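PDB 3LYU: putative hydrogenase from Pyrococcus furiosus, which probably acts as a flavin- and [2Fe-2S]-dependent oxidoreductase, this chain being its Rossmann-like domain. Local coordinates for residues 9-14 / 30-35; 52-57 / 82-87; 73-78 / 92-97. All coordinates share one frame; numbering follows the deposited sequence.

Contact 1: residues 9-14 / 30-35; sequences LGTPVP and IVEVYP
In this Rossmann-like domain, of the kind that carries the pyridine-nucleotide site in the ferredoxin reductase family, Thr11 in the loop leading to the first strand of the sheet is held by Glu32 from the first turn of helix 29-42. The loop passes the helix at some distance: the nearest pair of alpha carbons, Gly10 CA and Glu32 CA, is 6.8 Å apart, so a long side chain has to bridge the gap. Glu32 does this fully stretched, its CG anti to the backbone N (chi1 -172°) and the chain straight beyond, which carries the carboxylate across to the loop.

One oxygen does all the gripping. Thr11 N gives its hydrogen to Glu32 OE1 at 3.0 Å, meeting that oxygen nearly head-on along its C-O bond with a moderately bent N-H...O angle of 149°. The hydroxyl of the same threonine adds a second bond, Thr11 OG1 to Glu32 OE1, also 3.0 Å, but it comes from above the carboxylate, 46° out of the plane. Thr11 OG1 sits beside its own backbone N, and this lets the two donors close on the same acceptor like a pincer. The pair fixes both the backbone and the hydroxyl of Thr11. Two donors on OE1 would probably help to stabilise its negative charge.

Around the carboxylate arm, Glu32 packs on Val114 of strand 110-114 and on Val117 of the third subunit, while Gly10 N makes a weak hydrogen bond to Glu16 of the second subunit, so the loop is pinned near an assembly interface. Gly10 lines the near side of the bridge, with Gly10 CA 3.7 Å from Glu32 OE1.

Contact 2: residues 52-57 / 82-87; sequences VTFEPM and QDFLAN
The C-terminal end of strand 46-54 and the first turn of helix 84-104 face each other at Phe54 and Asn87, whose CA atoms are 8.9 Å apart, a gap wide enough for an aromatic ring. This is helix-on-sheet packing in the Rossmann-like fold, at the end of a parallel strand where the chain leaves the sheet: directly after Phe54 it turns back, with Met57 N (a selenomethionine) bonded to Phe54 O at 2.8 Å. On the other side Asp83 is the N-cap of the helix.

Phe54 fills most of the gap. Its CG lies anti to the carbonyl carbon (chi1 -69°), which sends the ring out from the strand toward the helix. There its CE2 corner comes up obliquely against the CE1 and CZ atoms of Phe84, Phe54 CE2 lying 3.3 Å from Phe84 CE1 and equally near Phe84 CZ. The two rings are inclined at 60° with centroids 5.4 Å apart, an oblique meeting that is neither a stack nor a T-shape. The contact is buried and has no hydrogen bond between the two segments; it rests on apolar contact between the rings and on the helix backbone at Asn87.

Val91, one turn beyond Asn87, and Leu78 also lie against Phe54, while Phe84 packs on Pro56 of the third subunit, so the aromatic pair reaches from the domain interior into the interface. At its far end the Phe54 ring runs against the helix backbone: Phe54 CZ touches Asn87 CB at 3.6 Å, and Asn87 O lies at the ring edge, near its plane, 3.4 Å from Phe54 CZ.

Contact 3: residues 73-78 / 92-97; sequences VEPVPL and SQRLKE
Arg94 reaches Glu74 by leaving the helix with CG anti to the backbone N (chi1 176°) and then bending twice, at chi2 and chi3, so that the arm is shortened and the guanidinium is laid against the strand at Glu74 to Val76. Glu74 is bent as well, at chi2, which brings its carboxylate round to meet the arginine, and the two side chains cross at about a right angle.

The salt bridge joins Glu74 OE1 and Arg94 NH2 at 3.0 Å. Its hydrogen bond is weak, because the N-H points well off the acceptor, and the carboxylate and guanidinium planes stand 77° apart, so this is a single-oxygen contact and not a paired, coplanar one. Aliphatic parts share the work: Glu74 CB lies 3.8 Å from Arg94 CG. Glu74 OE2 has its own partner in Lys98, one helical turn on, so the carboxylate is held between two positive charges.

Val76 supports the arginine from the strand. Its CG2 methyl sits over the centre of one guanidinium face, 3.9 Å above the plane, and the same methyl touches Arg94 CB at 3.9 Å, so the folded chain wraps round it. At the guanidinium edge, near its plane, Pro75 O lies 3.6 Å from Arg94 NH2. With an alanine in place of Arg94, Glu74 OE1 would probably be left without its charge partner and the Val76 methyl without the guanidinium it packs over.

Strand and helix run at 153°, close to antiparallel, with their axes 9.5 Å apart. That is the layout of a beta-alpha unit in a Rossmann-like fold: edge strand 70-76 leads into helix 84-104, which packs back along the sheet and carries the chain over to strand 110-114.

In the fold
Contacts 2 and 3 are neighbours, with centres about 9 Å apart. Both set helix 84-104 against adjacent strands, 46-54 and 70-76, which Thr53, Glu55 and Val76 join through probable backbone hydrogen bonds. Their chemistry follows their depth: contact 2, near the start of the helix, is buried and aromatic, whereas contact 3, further along, lies at the surface and relies on a salt bridge over apolar side chains. Contact 1, partly buried and some 21 Å from contact 3 between centres, across the middle of the domain, ties a loop to helix 29-42 by hydrogen bonds to one carboxylate. Contacts 1 and 2 both touch the third subunit.

Contact 1: residues 9-14 / 30-35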
# COMPACT_ATOMS: atom_id res chain seq x y z
N LEU B 9 -0.03 12.58 6.94
CA LEU B 9 -0.65 13.56 6.06
C LEU B 9 -2.14 13.26 5.87
O LEU B 9 -2.63 12.22 6.32
CB LEU B 9 0.05 13.58 4.70
CG LEU B 9 1.53 13.95 4.70
CD1 LEU B 9 1.99 14.07 3.27
CD2 LEU B 9 1.76 15.26 5.44
N GLY B 10 -2.85 14.17 5.20
CA GLY B 10 -4.26 13.95 4.97
C GLY B 10 -4.46 12.75 4.07
O GLY B 10 -3.54 12.31 3.38
N THR B 11 -5.66 12.19 4.09
CA THR B 11 -5.96 11.04 3.26
C THR B 11 -5.67 11.33 1.78
O THR B 11 -6.30 12.20 1.19
CB THR B 11 -7.46 10.65 3.39
OG1 THR B 11 -7.74 10.29 4.75
CG2 THR B 11 -7.82 9.48 2.48
N PRO B 12 -4.70 10.62 1.18
CA PRO B 12 -4.36 10.84 -0.23
C PRO B 12 -5.56 10.45 -1.08
O PRO B 12 -6.04 9.33 -1.00
CB PRO B 12 -3.17 9.91 -0.45
CG PRO B 12 -3.47 8.78 0.49
CD PRO B 12 -3.90 9.51 1.73
N VAL B 13 -6.03 11.39 -1.89
CA VAL B 13 -7.20 11.14 -2.71
C VAL B 13 -6.93 11.58 -4.15
O VAL B 13 -6.11 12.47 -4.38
CB VAL B 13 -8.42 11.90 -2.11
CG1 VAL B 13 -8.32 13.40 -2.41
CG2 VAL B 13 -9.71 11.31 -2.60
N PRO B 14 -7.59 10.93 -5.12
CA PRO B 14 -7.42 11.26 -6.54
C PRO B 14 -8.24 12.49 -6.95
O PRO B 14 -9.39 12.66 -6.53
CB PRO B 14 -7.89 9.99 -7.24
CG PRO B 14 -8.96 9.51 -6.34
CD PRO B 14 -8.33 9.67 -4.98
N ILE B 30 -14.80 16.03 9.88
CA ILE B 30 -15.13 17.07 8.90
C ILE B 30 -13.96 18.03 8.62
O ILE B 30 -13.87 18.61 7.54
CB ILE B 30 -16.37 17.90 9.35
CG1 ILE B 30 -16.99 18.64 8.16
CG2 ILE B 30 -15.98 18.90 10.42
CD1 ILE B 30 -17.56 17.73 7.11
N VAL B 31 -13.07 18.18 9.59
CA VAL B 31 -11.92 19.05 9.41
C VAL B 31 -11.07 18.57 8.23
O VAL B 31 -10.57 19.37 7.43
CB VAL B 31 -11.05 19.05 10.67
CG1 VAL B 31 -9.88 20.03 10.51
CG2 VAL B 31 -11.91 19.41 11.88
N GLU B 32 -10.90 17.26 8.14
CA GLU B 32 -10.11 16.65 7.09
C GLU B 32 -10.81 16.60 5.74
O GLU B 32 -10.19 16.82 4.70
CB GLU B 32 -9.69 15.24 7.53
CG GLU B 32 -8.69 14.56 6.62
CD GLU B 32 -8.11 13.31 7.23
OE1 GLU B 32 -7.34 12.61 6.53
OE2 GLU B 32 -8.42 13.03 8.41
N VAL B 33 -12.10 16.32 5.72
CA VAL B 33 -12.82 16.27 4.45
C VAL B 33 -12.96 17.68 3.86
O VAL B 33 -13.09 17.83 2.65
CB VAL B 33 -14.24 15.59 4.59
CG1 VAL B 33 -14.72 15.61 6.02
CG2 VAL B 33 -15.26 16.29 3.71
N TYR B 34 -12.90 18.70 4.70
CA TYR B 34 -13.02 20.06 4.21
C TYR B 34 -12.11 20.35 3.03
O TYR B 34 -12.59 20.57 1.91
CB TYR B 34 -12.78 21.08 5.33
CG TYR B 34 -12.74 22.51 4.83
CD1 TYR B 34 -13.74 23.01 3.98
CD2 TYR B 34 -11.72 23.37 5.23
CE1 TYR B 34 -13.72 24.34 3.55
CE2 TYR B 34 -11.69 24.70 4.81
CZ TYR B 34 -12.69 25.18 3.97
OH TYR B 34 -12.65 26.50 3.57
N PRO B 35 -10.78 20.37 3.24
CA PRO B 35 -9.87 20.65 2.12
C PRO B 35 -10.02 19.70 0.93
O PRO B 35 -9.73 20.06 -0.20
CB PRO B 35 -8.49 20.57 2.77
CG PRO B 35 -8.71 19.67 3.95
CD PRO B 35 -10.02 20.14 4.48

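Contact 2: residues 52-57 / 82-87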
# COMPACT_ATOMS: atom_id res chain seq x y z
N VAL B 52 -22.08 15.04 10.43
CA VAL B 52 -22.92 14.51 11.50
C VAL B 52 -22.09 14.51 12.77
O VAL B 52 -21.04 13.86 12.85
CB VAL B 52 -23.42 13.08 11.18
CG1 VAL B 52 -24.42 12.63 12.24
CG2 VAL B 52 -24.06 13.03 9.80
N THR B 53 -22.54 15.28 13.76
CA THR B 53 -21.83 15.38 15.03
C THR B 53 -22.80 15.88 16.10
O THR B 53 -23.99 16.01 15.82
CB THR B 53 -20.63 16.35 14.89
OG1 THR B 53 -19.78 16.23 16.04
CG2 THR B 53 -21.11 17.80 14.77
N PHE B 54 -22.30 16.14 17.30
CA PHE B 54 -23.15 16.64 18.39
C PHE B 54 -23.34 18.14 18.29
O PHE B 54 -22.47 18.84 17.78
CB PHE B 54 -22.55 16.26 19.75
CG PHE B 54 -22.59 14.79 20.03
CD1 PHE B 54 -23.80 14.10 20.05
CD2 PHE B 54 -21.42 14.09 20.28
CE1 PHE B 54 -23.85 12.74 20.31
CE2 PHE B 54 -21.45 12.72 20.55
CZ PHE B 54 -22.68 12.04 20.56
N GLU B 55 -24.48 18.64 18.76
CA GLU B 55 -24.78 20.06 18.68
C GLU B 55 -23.61 21.00 19.02
O GLU B 55 -23.35 21.97 18.30
CB GLU B 55 -25.97 20.40 19.58
CG GLU B 55 -27.28 19.81 19.10
CD GLU B 55 -28.46 20.20 19.98
OE1 GLU B 55 -29.59 19.75 19.69
OE2 GLU B 55 -28.25 20.97 20.95
N PRO B 56 -22.89 20.73 20.12
CA PRO B 56 -21.76 21.57 20.53
C PRO B 56 -20.44 21.29 19.80
O PRO B 56 -19.38 21.67 20.29
CB PRO B 56 -21.64 21.27 22.02
CG PRO B 56 -21.97 19.80 22.06
CD PRO B 56 -23.20 19.73 21.17
N MSE B 57 -20.51 20.66 18.62
CA MSE B 57 -19.29 20.32 17.89
C MSE B 57 -19.24 20.64 16.41
O MSE B 57 -18.29 20.24 15.72
CB MSE B 57 -18.99 18.85 18.06
CG MSE B 57 -18.65 18.44 19.47
SE MSE B 57 -18.32 16.57 19.51
CE MSE B 57 -16.93 16.48 18.13
N GLN B 82 -26.02 10.01 29.99
CA GLN B 82 -25.74 8.67 29.48
C GLN B 82 -24.28 8.55 29.11
O GLN B 82 -23.67 9.53 28.67
CB GLN B 82 -26.53 8.39 28.21
CG GLN B 82 -28.01 8.52 28.32
CD GLN B 82 -28.66 8.19 27.01
OE1 GLN B 82 -28.33 8.79 25.98
NE2 GLN B 82 -29.59 7.24 27.02
N ASP B 83 -23.74 7.35 29.25
CA ASP B 83 -22.35 7.12 28.89
C ASP B 83 -22.22 7.58 27.44
O ASP B 83 -23.18 7.55 26.68
CB ASP B 83 -21.96 5.64 29.05
CG ASP B 83 -22.74 4.70 28.14
OD1 ASP B 83 -23.99 4.85 28.04
OD2 ASP B 83 -22.12 3.79 27.55
N PHE B 84 -21.03 8.03 27.07
CA PHE B 84 -20.81 8.52 25.73
C PHE B 84 -21.18 7.52 24.64
O PHE B 84 -21.55 7.89 23.53
CB PHE B 84 -19.36 8.97 25.56
CG PHE B 84 -19.16 9.87 24.40
CD1 PHE B 84 -19.90 11.03 24.29
CD2 PHE B 84 -18.26 9.55 23.40
CE1 PHE B 84 -19.76 11.86 23.19
CE2 PHE B 84 -18.10 10.37 22.30
CZ PHE B 84 -18.85 11.52 22.19
N LEU B 85 -21.07 6.24 24.96
CA LEU B 85 -21.40 5.19 24.01
C LEU B 85 -22.87 5.29 23.59
O LEU B 85 -23.21 5.19 22.41
CB LEU B 85 -21.15 3.83 24.66
CG LEU B 85 -21.45 2.62 23.78
CD1 LEU B 85 -20.50 2.61 22.59
CD2 LEU B 85 -21.32 1.33 24.61
N ALA B 86 -23.74 5.49 24.57
CA ALA B 86 -25.16 5.61 24.33
C ALA B 86 -25.45 6.80 23.42
O ALA B 86 -26.40 6.76 22.65
CB ALA B 86 -25.89 5.78 25.64
N ASN B 87 -24.63 7.84 23.53
CA ASN B 87 -24.79 9.05 22.71
C ASN B 87 -24.28 8.91 21.28
O ASN B 87 -24.86 9.48 20.36
CB ASN B 87 -24.07 10.24 23.37
CG ASN B 87 -24.70 10.63 24.70
OD1 ASN B 87 -24.21 10.25 25.76
ND2 ASN B 87 -25.79 11.39 24.64

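Contact 3: residues 73-78 / 92-97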
# COMPACT_ATOMS: atom_id res chain seq x y z
N VAL B 73 -25.66 19.83 7.74
CA VAL B 73 -25.22 19.62 9.11
C VAL B 73 -26.36 18.99 9.89
O VAL B 73 -27.48 19.49 9.88
CB VAL B 73 -24.79 20.96 9.81
CG1 VAL B 73 -24.19 20.67 11.18
CG2 VAL B 73 -23.79 21.72 8.96
N GLU B 74 -26.07 17.87 10.56
CA GLU B 74 -27.06 17.17 11.36
C GLU B 74 -26.57 17.13 12.81
O GLU B 74 -25.87 16.20 13.20
CB GLU B 74 -27.25 15.74 10.85
CG GLU B 74 -27.98 15.65 9.54
CD GLU B 74 -29.38 16.23 9.63
OE1 GLU B 74 -30.10 15.90 10.59
OE2 GLU B 74 -29.76 17.01 8.72
N PRO B 75 -26.92 18.16 13.62
CA PRO B 75 -26.50 18.24 15.03
C PRO B 75 -27.34 17.36 15.96
O PRO B 75 -28.52 17.61 16.16
CB PRO B 75 -26.64 19.72 15.35
CG PRO B 75 -27.88 20.07 14.59
CD PRO B 75 -27.69 19.36 13.25
N VAL B 76 -26.71 16.34 16.51
CA VAL B 76 -27.38 15.44 17.41
C VAL B 76 -27.14 15.97 18.84
O VAL B 76 -26.02 16.34 19.19
CB VAL B 76 -26.81 14.01 17.26
CG1 VAL B 76 -27.63 13.02 18.07
CG2 VAL B 76 -26.82 13.61 15.79
N PRO B 77 -28.21 16.03 19.66
CA PRO B 77 -28.14 16.52 21.04
C PRO B 77 -27.28 15.64 21.96
O PRO B 77 -27.50 14.43 22.06
CB PRO B 77 -29.60 16.54 21.47
CG PRO B 77 -30.17 15.38 20.70
CD PRO B 77 -29.58 15.58 19.34
N LEU B 78 -26.31 16.26 22.63
CA LEU B 78 -25.42 15.52 23.51
C LEU B 78 -26.04 15.33 24.89
O LEU B 78 -25.91 16.20 25.75
CB LEU B 78 -24.08 16.26 23.65
CG LEU B 78 -22.82 15.44 24.02
CD1 LEU B 78 -21.64 16.39 24.14
CD2 LEU B 78 -23.02 14.67 25.31
N SER B 92 -24.70 7.62 15.15
CA SER B 92 -24.62 6.52 14.20
C SER B 92 -25.97 6.36 13.50
O SER B 92 -26.04 6.13 12.30
CB SER B 92 -24.26 5.22 14.92
OG SER B 92 -22.95 5.26 15.46
N GLN B 93 -27.06 6.48 14.26
CA GLN B 93 -28.40 6.36 13.72
C GLN B 93 -28.72 7.50 12.74
O GLN B 93 -29.18 7.25 11.63
CB GLN B 93 -29.43 6.38 14.85
CG GLN B 93 -29.38 5.19 15.78
CD GLN B 93 -29.59 3.86 15.06
OE1 GLN B 93 -28.65 3.29 14.50
NE2 GLN B 93 -30.84 3.37 15.07
N ARG B 94 -28.51 8.73 13.18
CA ARG B 94 -28.76 9.92 12.37
C ARG B 94 -27.95 9.85 11.08
O ARG B 94 -28.35 10.39 10.05
CB ARG B 94 -28.37 11.17 13.15
CG ARG B 94 -28.50 12.47 12.39
CD ARG B 94 -29.96 12.90 12.25
NE ARG B 94 -30.54 13.32 13.52
CZ ARG B 94 -30.31 14.50 14.10
NH1 ARG B 94 -30.87 14.79 15.26
NH2 ARG B 94 -29.52 15.39 13.50
N LEU B 95 -26.80 9.18 11.15
CA LEU B 95 -25.90 9.03 10.01
C LEU B 95 -26.43 8.07 8.94
O LEU B 95 -26.33 8.35 7.74
CB LEU B 95 -24.53 8.57 10.50
CG LEU B 95 -23.38 8.49 9.48
CD1 LEU B 95 -23.03 9.88 8.97
CD2 LEU B 95 -22.18 7.86 10.16
N LYS B 96 -26.98 6.94 9.37
CA LYS B 96 -27.52 5.96 8.43
C LYS B 96 -28.76 6.55 7.79
O LYS B 96 -28.94 6.49 6.57
CB LYS B 96 -27.92 4.68 9.15
CG LYS B 96 -26.92 4.24 10.19
CD LYS B 96 -27.41 3.02 10.96
CE LYS B 96 -27.33 1.77 10.11
NZ LYS B 96 -27.69 0.58 10.93
N GLU B 97 -29.62 7.13 8.63
CA GLU B 97 -30.87 7.73 8.18
C GLU B 97 -30.70 8.82 7.12
O GLU B 97 -31.39 8.79 6.10
CB GLU B 97 -31.64 8.31 9.39
CG GLU B 97 -31.91 7.30 10.50
CD GLU B 97 -32.70 7.87 11.67
OE1 GLU B 97 -32.32 8.95 12.18
OE2 GLU B 97 -33.70 7.24 12.07